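Local coordinates for protein trilobed Protease (Pyrococcus furiosus, PDB 2GOP) that forms the seven-bladed, open-Velcro beta-propeller domain of a protease and probably controls which peptides reach its active site, at residues D19-G24 with T62-S67; K71-M76 with A90-L95; T153-D158 with I165-K170. One frame throughout, in Å; residues are numbered along the deposited sequence. Where two conformers were deposited one is given.

Contact 1. Residues D19-G24 with T62-S67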
loop_
_atom_site.group_PDB
_atom_site.type_symbol
_atom_site.label_atom_id
_atom_site.label_comp_id
_atom_site.label_asym_id
_atom_site.label_seq_id
_atom_site.Cartn_x
_atom_site.Cartn_y
_atom_site.Cartn_z
ATOM N N ASP A 19 1.083 -17.448 8.204
ATOM C CA ASP A 19 0.413 -16.970 9.404
ATOM C C ASP A 19 0.767 -17.745 10.682
ATOM O O ASP A 19 -0.118 -18.355 11.325
ATOM C CB ASP A 19 -1.098 -16.967 9.179
ATOM C CG ASP A 19 -1.828 -16.003 10.097
ATOM O OD1 ASP A 19 -1.160 -15.314 10.907
ATOM O OD2 ASP A 19 -3.075 -15.938 10.003
ATOM N N PRO A 20 2.042 -17.671 11.098
ATOM C CA PRO A 20 2.487 -18.370 12.319
ATOM C C PRO A 20 1.950 -17.693 13.571
ATOM O O PRO A 20 1.907 -16.469 13.652
ATOM C CB PRO A 20 4.005 -18.238 12.271
ATOM C CG PRO A 20 4.243 -16.982 11.507
ATOM C CD PRO A 20 3.134 -16.899 10.484
ATOM N N ARG A 21 1.541 -18.507 14.534
ATOM C CA ARG A 21 0.950 -18.033 15.761
ATOM C C ARG A 21 1.453 -18.852 16.928
ATOM O O ARG A 21 1.752 -20.043 16.784
ATOM C CB ARG A 21 -0.571 -18.176 15.691
ATOM C CG ARG A 21 -1.213 -17.327 14.610
ATOM C CD ARG A 21 -1.365 -15.919 15.077
ATOM N NE ARG A 21 -1.429 -14.991 13.960
ATOM C CZ ARG A 21 -1.757 -13.710 14.072
ATOM N NH1 ARG A 21 -2.049 -13.183 15.259
ATOM N NH2 ARG A 21 -1.802 -12.955 12.980
ATOM N N THR A 22 1.512 -18.222 18.092
ATOM C CA THR A 22 1.869 -18.935 19.309
ATOM C C THR A 22 1.188 -18.362 20.563
ATOM O O THR A 22 1.035 -17.150 20.706
ATOM C CB THR A 22 3.402 -18.953 19.504
ATOM O OG1 THR A 22 3.738 -19.844 20.578
ATOM C CG2 THR A 22 3.931 -17.544 19.796
ATOM N N LYS A 23 0.755 -19.264 21.438
ATOM C CA LYS A 23 0.317 -18.929 22.792
ATOM C C LYS A 23 0.756 -20.064 23.683
ATOM O O LYS A 23 0.536 -21.226 23.353
ATOM C CB LYS A 23 -1.203 -18.798 22.886
ATOM C CG LYS A 23 -1.795 -17.631 22.124
ATOM C CD LYS A 23 -1.357 -16.289 22.679
ATOM C CE LYS A 23 -2.065 -15.156 21.952
ATOM N NZ LYS A 23 -1.674 -13.808 22.444
ATOM N N GLY A 24 1.386 -19.736 24.806
ATOM C CA GLY A 24 1.841 -20.745 25.740
ATOM C C GLY A 24 2.783 -21.733 25.085
ATOM O O GLY A 24 3.810 -21.344 24.541
ATOM N N THR A 62 -8.280 -20.629 7.543
ATOM C CA THR A 62 -7.121 -19.739 7.657
ATOM C C THR A 62 -7.352 -18.794 8.861
ATOM O O THR A 62 -8.339 -18.931 9.573
ATOM C CB THR A 62 -6.944 -18.891 6.365
ATOM O OG1 THR A 62 -8.090 -18.054 6.183
ATOM C CG2 THR A 62 -6.765 -19.786 5.120
ATOM N N MET A 63 -6.456 -17.832 9.070
ATOM C CA MET A 63 -6.537 -16.877 10.189
ATOM C C MET A 63 -6.590 -17.538 11.572
ATOM O O MET A 63 -7.459 -17.207 12.380
ATOM C CB MET A 63 -7.732 -15.933 10.035
ATOM C CG MET A 63 -7.727 -15.059 8.797
ATOM S SD MET A 63 -8.822 -13.626 8.977
ATOM C CE MET A 63 -7.879 -12.602 10.094
ATOM N N PRO A 64 -5.662 -18.468 11.854
ATOM C CA PRO A 64 -5.639 -19.101 13.174
ATOM C C PRO A 64 -5.307 -18.100 14.271
ATOM O O PRO A 64 -4.332 -17.356 14.150
ATOM C CB PRO A 64 -4.518 -20.132 13.047
ATOM C CG PRO A 64 -3.629 -19.591 11.984
ATOM C CD PRO A 64 -4.584 -18.979 10.990
ATOM N N ARG A 65 -6.131 -18.065 15.313
ATOM C CA ARG A 65 -5.900 -17.187 16.456
ATOM C C ARG A 65 -6.102 -18.011 17.712
ATOM O O ARG A 65 -7.225 -18.408 18.029
ATOM C CB ARG A 65 -6.856 -15.980 16.427
ATOM C CG ARG A 65 -6.751 -15.124 15.147
ATOM C CD ARG A 65 -5.423 -14.402 15.018
ATOM N NE ARG A 65 -5.394 -13.483 13.874
ATOM C CZ ARG A 65 -4.969 -13.777 12.644
ATOM N NH1 ARG A 65 -4.484 -14.974 12.332
ATOM N NH2 ARG A 65 -5.011 -12.842 11.706
ATOM N N ILE A 66 -5.014 -18.312 18.408
ATOM C CA ILE A 66 -5.091 -19.109 19.619
ATOM C C ILE A 66 -5.435 -18.162 20.752
ATOM O O ILE A 66 -4.818 -17.119 20.871
ATOM C CB ILE A 66 -3.751 -19.802 19.954
ATOM C CG1 ILE A 66 -3.295 -20.708 18.800
ATOM C CG2 ILE A 66 -3.889 -20.607 21.269
ATOM C CD1 ILE A 66 -1.791 -20.872 18.713
ATOM N N SER A 67 -6.410 -18.525 21.582
ATOM C CA SER A 67 -6.744 -17.707 22.745
ATOM C C SER A 67 -5.571 -17.705 23.728
ATOM O O SER A 67 -4.885 -18.717 23.870
ATOM C CB SER A 67 -8.014 -18.214 23.428
ATOM O OG SER A 67 -7.848 -19.519 23.967
HETATM O O HOH W 1 -4.159 -16.743 7.700
HETATM O O HOH W 2 -3.902 -13.168 8.897
#
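Arg21 lies against Pro64 and Arg65 where the first strands of two successive propeller blades, 16-23 and 62-66, run side by side. Their axes are 6.9 Å apart and nearly parallel, at 10°, too far apart for backbone pairing, so side chains make the join. CB of Arg21 sits near the CD1 methyl of Ile66, at 4.2 Å. The chain then bends at CG (chi2 -81°), and CG rests 3.2 Å from Pro64 O, with CD also close to the same oxygen. Beyond it, NE turns back along its own strand to Asp19 OD1 (3.1 Å), and NH2 joins it on that oxygen, a side-on grip lying in the guanidinium plane. Thus fixed, the guanidinium stacks flat on that of Arg65, the planes 8° apart. The two positive charges are probably made tolerable by Asp19, which serves both: its OD2 receives Arg65 NH1 at 2.9 Å. The same NH1 also bonds Pro64 O, while Arg65 NE is held by Leu109 O of the next blade. At the end of the Arg21 chain, NH1 lies 3.6 Å from Arg65 CD, and NH2 is 3.3 Å from Arg65 CZ, over the centre of that guanidinium.

Contact 2. Residues K71-M76 with A90-L95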
loop_
_atom_site.group_PDB
_atom_site.type_symbol
_atom_site.label_atom_id
_atom_site.label_comp_id
_atom_site.label_asym_id
_atom_site.label_seq_id
_atom_site.Cartn_x
_atom_site.Cartn_y
_atom_site.Cartn_z
ATOM N N LYS A 71 -7.095 -22.513 25.278
ATOM C CA LYS A 71 -8.291 -23.386 25.321
ATOM C C LYS A 71 -9.183 -23.267 24.084
ATOM O O LYS A 71 -10.028 -24.121 23.848
ATOM C CB LYS A 71 -9.138 -23.081 26.551
ATOM C CG LYS A 71 -8.479 -23.430 27.878
ATOM C CD LYS A 71 -9.402 -23.074 29.029
ATOM C CE LYS A 71 -8.705 -23.201 30.388
ATOM N NZ LYS A 71 -9.634 -22.861 31.506
ATOM N N LYS A 72 -9.003 -22.204 23.307
ATOM C CA LYS A 72 -9.806 -21.982 22.106
ATOM C C LYS A 72 -8.963 -21.549 20.924
ATOM O O LYS A 72 -7.863 -21.032 21.080
ATOM C CB LYS A 72 -10.852 -20.898 22.362
ATOM C CG LYS A 72 -11.815 -21.224 23.474
ATOM C CD LYS A 72 -12.845 -20.142 23.642
ATOM C CE LYS A 72 -13.755 -20.420 24.842
ATOM N NZ LYS A 72 -14.270 -21.821 24.872
ATOM N N ILE A 73 -9.515 -21.733 19.735
ATOM C CA ILE A 73 -8.942 -21.150 18.533
ATOM C C ILE A 73 -10.052 -20.552 17.665
ATOM O O ILE A 73 -11.056 -21.199 17.383
ATOM C CB ILE A 73 -8.083 -22.188 17.741
ATOM C CG1 ILE A 73 -7.380 -21.515 16.563
ATOM C CG2 ILE A 73 -8.929 -23.352 17.265
ATOM C CD1 ILE A 73 -6.249 -22.325 16.003
ATOM N N ALA A 74 -9.874 -19.297 17.272
ATOM C CA ALA A 74 -10.759 -18.666 16.309
ATOM C C ALA A 74 -10.111 -18.782 14.932
ATOM O O ALA A 74 -8.882 -18.817 14.808
ATOM C CB ALA A 74 -11.003 -17.196 16.678
ATOM N N PHE A 75 -10.935 -18.853 13.893
ATOM C CA PHE A 75 -10.405 -18.937 12.544
ATOM C C PHE A 75 -11.427 -18.489 11.536
ATOM O O PHE A 75 -12.585 -18.279 11.875
ATOM C CB PHE A 75 -9.926 -20.359 12.227
ATOM C CG PHE A 75 -11.000 -21.412 12.315
ATOM C CD1 PHE A 75 -11.285 -22.037 13.528
ATOM C CD2 PHE A 75 -11.704 -21.809 11.179
ATOM C CE1 PHE A 75 -12.258 -23.041 13.605
ATOM C CE2 PHE A 75 -12.673 -22.802 11.255
ATOM C CZ PHE A 75 -12.946 -23.417 12.464
ATOM N N MET A 76 -10.984 -18.375 10.288
ATOM C CA MET A 76 -11.845 -17.929 9.208
ATOM C C MET A 76 -12.074 -19.048 8.202
ATOM O O MET A 76 -11.146 -19.787 7.866
ATOM C CB MET A 76 -11.203 -16.740 8.511
ATOM C CG MET A 76 -12.187 -15.794 7.871
ATOM S SD MET A 76 -11.499 -15.021 6.400
ATOM C CE MET A 76 -11.841 -16.367 5.280
ATOM N N ALA A 90 -13.322 -22.790 17.617
ATOM C CA ALA A 90 -13.180 -24.182 18.015
ATOM C C ALA A 90 -12.744 -24.245 19.468
ATOM O O ALA A 90 -11.862 -23.504 19.909
ATOM C CB ALA A 90 -12.163 -24.892 17.140
ATOM N N ASP A 91 -13.375 -25.143 20.205
ATOM C CA ASP A 91 -13.062 -25.370 21.592
ATOM C C ASP A 91 -12.140 -26.579 21.661
ATOM O O ASP A 91 -12.569 -27.715 21.449
ATOM C CB ASP A 91 -14.351 -25.602 22.364
ATOM C CG ASP A 91 -14.159 -25.509 23.851
ATOM O OD1 ASP A 91 -13.308 -26.252 24.392
ATOM O OD2 ASP A 91 -14.869 -24.692 24.478
ATOM N N LEU A 92 -10.867 -26.326 21.942
ATOM C CA LEU A 92 -9.853 -27.379 21.933
ATOM C C LEU A 92 -10.032 -28.392 23.077
ATOM O O LEU A 92 -9.525 -29.511 22.991
ATOM C CB LEU A 92 -8.442 -26.775 21.996
ATOM C CG LEU A 92 -8.024 -25.796 20.889
ATOM C CD1 LEU A 92 -6.596 -25.372 21.118
ATOM C CD2 LEU A 92 -8.167 -26.409 19.507
ATOM N N GLU A 93 -10.756 -28.002 24.127
ATOM C CA GLU A 93 -11.052 -28.898 25.255
ATOM C C GLU A 93 -12.237 -29.809 24.955
ATOM O O GLU A 93 -12.152 -31.040 25.130
ATOM C CB GLU A 93 -11.333 -28.091 26.526
ATOM C CG GLU A 93 -10.224 -27.107 26.863
ATOM C CD GLU A 93 -10.240 -26.658 28.312
ATOM O OE1 GLU A 93 -11.324 -26.286 28.818
ATOM O OE2 GLU A 93 -9.154 -26.663 28.937
ATOM N N THR A 94 -13.339 -29.212 24.503
ATOM C CA THR A 94 -14.559 -29.975 24.218
ATOM C C THR A 94 -14.585 -30.563 22.801
ATOM O O THR A 94 -15.515 -31.301 22.454
ATOM C CB THR A 94 -15.831 -29.123 24.430
ATOM O OG1 THR A 94 -15.908 -28.103 23.428
ATOM C CG2 THR A 94 -15.830 -28.480 25.817
ATOM N N LEU A 95 -13.576 -30.240 21.992
ATOM C CA LEU A 95 -13.486 -30.718 20.606
ATOM C C LEU A 95 -14.753 -30.405 19.806
ATOM O O LEU A 95 -15.335 -31.285 19.163
ATOM C CB LEU A 95 -13.190 -32.228 20.562
ATOM C CG LEU A 95 -11.908 -32.720 21.233
ATOM C CD1 LEU A 95 -11.874 -34.240 21.230
ATOM C CD2 LEU A 95 -10.668 -32.148 20.554
#
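Lys72 and Asp91 face each other as a non-hydrogen-bonded pair in the beta hairpin of strands 72-79 and 84-91, the two middle strands of a four-stranded propeller blade. Their side chains cross on one face of the sheet. The lysine runs extended until its last bond, where a turn (chi4 -47°) brings NZ to Asp91 OD2 at 3.0 Å. On the same face Lys72 also touches Trp111 of the following blade. The other carboxylate oxygen, OD1, looks down the chain and takes the backbone N of Thr94 at 3.0 Å, from above the carboxylate plane, with a weaker bond from Glu93 N. This Asx motif shapes the turn that leaves the strand. An alanine in place of Asp91 would probably leave the Lys72 ammonium without its opposite charge and the N-H of Thr94 without this acceptor.

On the reverse face the neighbours are apolar. Ile73 sends CG2 between its backbone N and carbonyl carbon, where the methyl meets Ala90 CB at 3.6 Å and Leu92 CD2 at 3.9 Å. Phe75 presents its edge, with CE1 4.0 Å from the same Ala90 CB, so the small methyl lies in the ring plane rather than over a face. Ile45 and Ile47 of strand 40-49, in the preceding blade, pack against this side, making it part of the interface between blades.

Ala90 N donates almost straight (177°) to Ile73 O at 2.8 Å, and the return bond runs from Ile73 N to Ala90 O. Past the paired residues, Lys71 lays its aliphatic stem across the Glu93 carboxylate without bringing the charges into contact. Here the strands part, and the backbone pairing finishes with Leu92 N donating to Lys71 O at 3.0 Å.

Contact 3. Residues T153-D158 with I165-K170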
loop_
_atom_site.group_PDB
_atom_site.type_symbol
_atom_site.label_atom_id
_atom_site.label_comp_id
_atom_site.label_asym_id
_atom_site.label_seq_id
_atom_site.Cartn_x
_atom_site.Cartn_y
_atom_site.Cartn_z
ATOM N N THR A 153 -16.790 -2.397 9.650
ATOM C CA THR A 153 -17.549 -2.825 10.823
ATOM C C THR A 153 -16.656 -3.510 11.863
ATOM O O THR A 153 -15.808 -4.350 11.533
ATOM C CB THR A 153 -18.714 -3.756 10.427
ATOM O OG1 THR A 153 -19.591 -3.063 9.533
ATOM C CG2 THR A 153 -19.497 -4.195 11.645
ATOM N N PHE A 154 -16.856 -3.113 13.114
ATOM C CA PHE A 154 -16.179 -3.684 14.269
ATOM C C PHE A 154 -17.194 -4.490 15.099
ATOM O O PHE A 154 -18.210 -3.949 15.549
ATOM C CB PHE A 154 -15.578 -2.573 15.140
ATOM C CG PHE A 154 -14.484 -1.752 14.456
ATOM C CD1 PHE A 154 -14.784 -0.898 13.404
ATOM C CD2 PHE A 154 -13.166 -1.806 14.910
ATOM C CE1 PHE A 154 -13.790 -0.133 12.792
ATOM C CE2 PHE A 154 -12.181 -1.049 14.304
ATOM C CZ PHE A 154 -12.501 -0.197 13.243
ATOM N N TRP A 155 -16.914 -5.777 15.301
ATOM C CA TRP A 155 -17.732 -6.621 16.163
ATOM C C TRP A 155 -16.929 -7.090 17.375
ATOM O O TRP A 155 -15.791 -7.556 17.234
ATOM C CB TRP A 155 -18.186 -7.883 15.437
ATOM C CG TRP A 155 -19.053 -7.734 14.239
ATOM C CD1 TRP A 155 -20.404 -7.733 14.215
ATOM C CD2 TRP A 155 -18.625 -7.701 12.864
ATOM N NE1 TRP A 155 -20.856 -7.650 12.913
ATOM C CE2 TRP A 155 -19.777 -7.632 12.070
ATOM C CE3 TRP A 155 -17.371 -7.687 12.235
ATOM C CZ2 TRP A 155 -19.722 -7.553 10.673
ATOM C CZ3 TRP A 155 -17.319 -7.615 10.858
ATOM C CH2 TRP A 155 -18.489 -7.534 10.091
ATOM N N ILE A 156 -17.525 -6.998 18.558
ATOM C CA ILE A 156 -16.999 -7.693 19.725
ATOM C C ILE A 156 -17.913 -8.878 19.989
ATOM O O ILE A 156 -19.103 -8.707 20.247
ATOM C CB ILE A 156 -16.920 -6.789 20.962
ATOM C CG1 ILE A 156 -16.011 -5.586 20.678
ATOM C CG2 ILE A 156 -16.365 -7.556 22.160
ATOM C CD1 ILE A 156 -15.769 -4.710 21.902
ATOM N N PHE A 157 -17.356 -10.076 19.869
ATOM C CA PHE A 157 -18.085 -11.294 20.134
ATOM C C PHE A 157 -17.635 -11.872 21.473
ATOM O O PHE A 157 -16.445 -11.885 21.794
ATOM C CB PHE A 157 -17.853 -12.317 19.020
ATOM C CG PHE A 157 -18.784 -13.486 19.089
ATOM C CD1 PHE A 157 -20.024 -13.436 18.464
ATOM C CD2 PHE A 157 -18.444 -14.623 19.810
ATOM C CE1 PHE A 157 -20.892 -14.506 18.544
ATOM C CE2 PHE A 157 -19.323 -15.695 19.896
ATOM C CZ PHE A 157 -20.537 -15.634 19.263
ATOM N N ASP A 158 -18.605 -12.358 22.239
ATOM C CA ASP A 158 -18.374 -12.908 23.563
ATOM C C ASP A 158 -18.604 -14.406 23.506
ATOM O O ASP A 158 -19.708 -14.853 23.215
ATOM C CB ASP A 158 -19.349 -12.252 24.544
ATOM C CG ASP A 158 -19.255 -12.817 25.954
ATOM O OD1 ASP A 158 -18.313 -13.576 26.256
ATOM O OD2 ASP A 158 -20.151 -12.498 26.765
ATOM N N ILE A 165 -21.773 -8.574 21.268
ATOM C CA ILE A 165 -22.183 -7.701 22.381
ATOM C C ILE A 165 -21.963 -6.227 22.072
ATOM O O ILE A 165 -22.582 -5.369 22.690
ATOM C CB ILE A 165 -21.481 -8.068 23.721
ATOM C CG1 ILE A 165 -19.959 -8.151 23.562
ATOM C CG2 ILE A 165 -22.032 -9.390 24.257
ATOM C CD1 ILE A 165 -19.220 -8.260 24.880
ATOM N N GLU A 166 -21.044 -5.942 21.154
ATOM C CA GLU A 166 -20.835 -4.595 20.646
ATOM C C GLU A 166 -20.594 -4.665 19.139
ATOM O O GLU A 166 -20.020 -5.637 18.640
ATOM C CB GLU A 166 -19.656 -3.912 21.348
ATOM C CG GLU A 166 -19.994 -3.286 22.720
ATOM C CD GLU A 166 -19.424 -4.037 23.919
ATOM O OE1 GLU A 166 -18.606 -4.964 23.732
ATOM O OE2 GLU A 166 -19.787 -3.678 25.063
ATOM N N GLU A 167 -21.045 -3.635 18.436
ATOM C CA GLU A 167 -20.895 -3.531 16.995
ATOM C C GLU A 167 -20.921 -2.050 16.613
ATOM O O GLU A 167 -21.801 -1.312 17.042
ATOM C CB GLU A 167 -22.006 -4.312 16.282
ATOM C CG GLU A 167 -22.095 -4.046 14.768
ATOM C CD GLU A 167 -22.886 -5.100 14.000
ATOM O OE1 GLU A 167 -23.585 -5.922 14.621
ATOM O OE2 GLU A 167 -22.809 -5.099 12.758
ATOM N N PHE A 168 -19.933 -1.596 15.851
ATOM C CA PHE A 168 -19.963 -0.223 15.342
ATOM C C PHE A 168 -19.280 -0.118 13.999
ATOM O O PHE A 168 -18.560 -1.023 13.579
ATOM C CB PHE A 168 -19.357 0.773 16.340
ATOM C CG PHE A 168 -17.905 0.544 16.650
ATOM C CD1 PHE A 168 -16.915 1.215 15.945
ATOM C CD2 PHE A 168 -17.529 -0.313 17.676
ATOM C CE1 PHE A 168 -15.584 1.027 16.241
ATOM C CE2 PHE A 168 -16.206 -0.512 17.979
ATOM C CZ PHE A 168 -15.222 0.167 17.265
ATOM N N GLU A 169 -19.533 0.995 13.325
ATOM C CA GLU A 169 -18.995 1.241 12.007
ATOM C C GLU A 169 -18.084 2.460 12.019
ATOM O O GLU A 169 -18.327 3.425 12.736
ATOM C CB GLU A 169 -20.136 1.437 11.013
ATOM C CG GLU A 169 -20.908 0.157 10.731
ATOM C CD GLU A 169 -21.976 0.327 9.666
ATOM O OE1 GLU A 169 -22.313 1.484 9.327
ATOM O OE2 GLU A 169 -22.480 -0.705 9.170
ATOM N N LYS A 170 -17.029 2.387 11.222
ATOM C CA LYS A 170 -16.179 3.522 10.947
ATOM C C LYS A 170 -16.015 3.642 9.436
ATOM O O LYS A 170 -16.432 2.749 8.690
ATOM C CB LYS A 170 -14.831 3.337 11.651
ATOM C CG LYS A 170 -14.932 3.385 13.165
ATOM C CD LYS A 170 -15.418 4.746 13.635
ATOM C CE LYS A 170 -15.203 4.942 15.116
ATOM N NZ LYS A 170 -15.579 6.320 15.499
#
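Ile156 O accepts two backbone N-H groups from across the hairpin, Ile165 N at 2.9 Å and, weakly, Glu166 N at 3.5 Å. Two residues of one strand thus face a single residue of the other, a classic beta bulge, set in the outer hairpin of a propeller blade (strands 151-158 and 163-171). Beside the bulge the Ile165 side chain lies against Ile156 CG2 and Asp158 CB, while the Asp158 carboxylate is bound by Arg116.

Away from the bulge the antiparallel pairing is regular, and its two faces differ in character. On one, Phe154 and Phe168 form a hydrogen-bonded pair whose rings lie nearly parallel, 8° apart, but slid so that they scarcely overlap. Differing first torsions go with the offset: Phe154 CG is anti to its carbonyl carbon, whereas Phe168 CG stands between N and carbonyl carbon (chi1 62°), carrying its ring back over the stem of its partner. CB of Phe154 lies over the face of the Phe168 ring, 3.6 Å from its centroid, a CH-pi contact. Trp205 of the next blade stacks on Phe168 as well, and Val185 touches both phenylalanines, so this face belongs to the seam between blades. Lys170 adds its CG 3.7 Å from Phe154 CE1 before its ammonium reaches Glu210.

On the other face Glu167 extends alongside Trp155, both pointing the same way, with the carboxylate and indole planes turned 53° apart. Glu167 OE2 comes within 3.2 Å of Trp155 NE1 and also forms a salt bridge with Lys124. Close by, Thr153 CG2 lies 3.6 Å from that carboxylate oxygen and covers one face of the indole, toward its rim.

From the N terminus, contact 1 is the first to close: the chain leaves strand 16-23, completes a whole blade and returns at strand 62-66, so a loop of 37 residues is shut and two blades are joined at their first strands. Contact 2 follows at once, closing a hairpin inside the second blade, with 13 residues between its segments, and backbone bonds such as Ala74 N to Arg65 O place strand 62-66 of contact 1 in the same sheet. Contact 3 shuts a still shorter loop of six residues in the third blade, its nearest atoms about 8 Å from contact 2. All three lie in series, neither nested nor crossed, illustrating how a propeller combines closure within blades with packing between them.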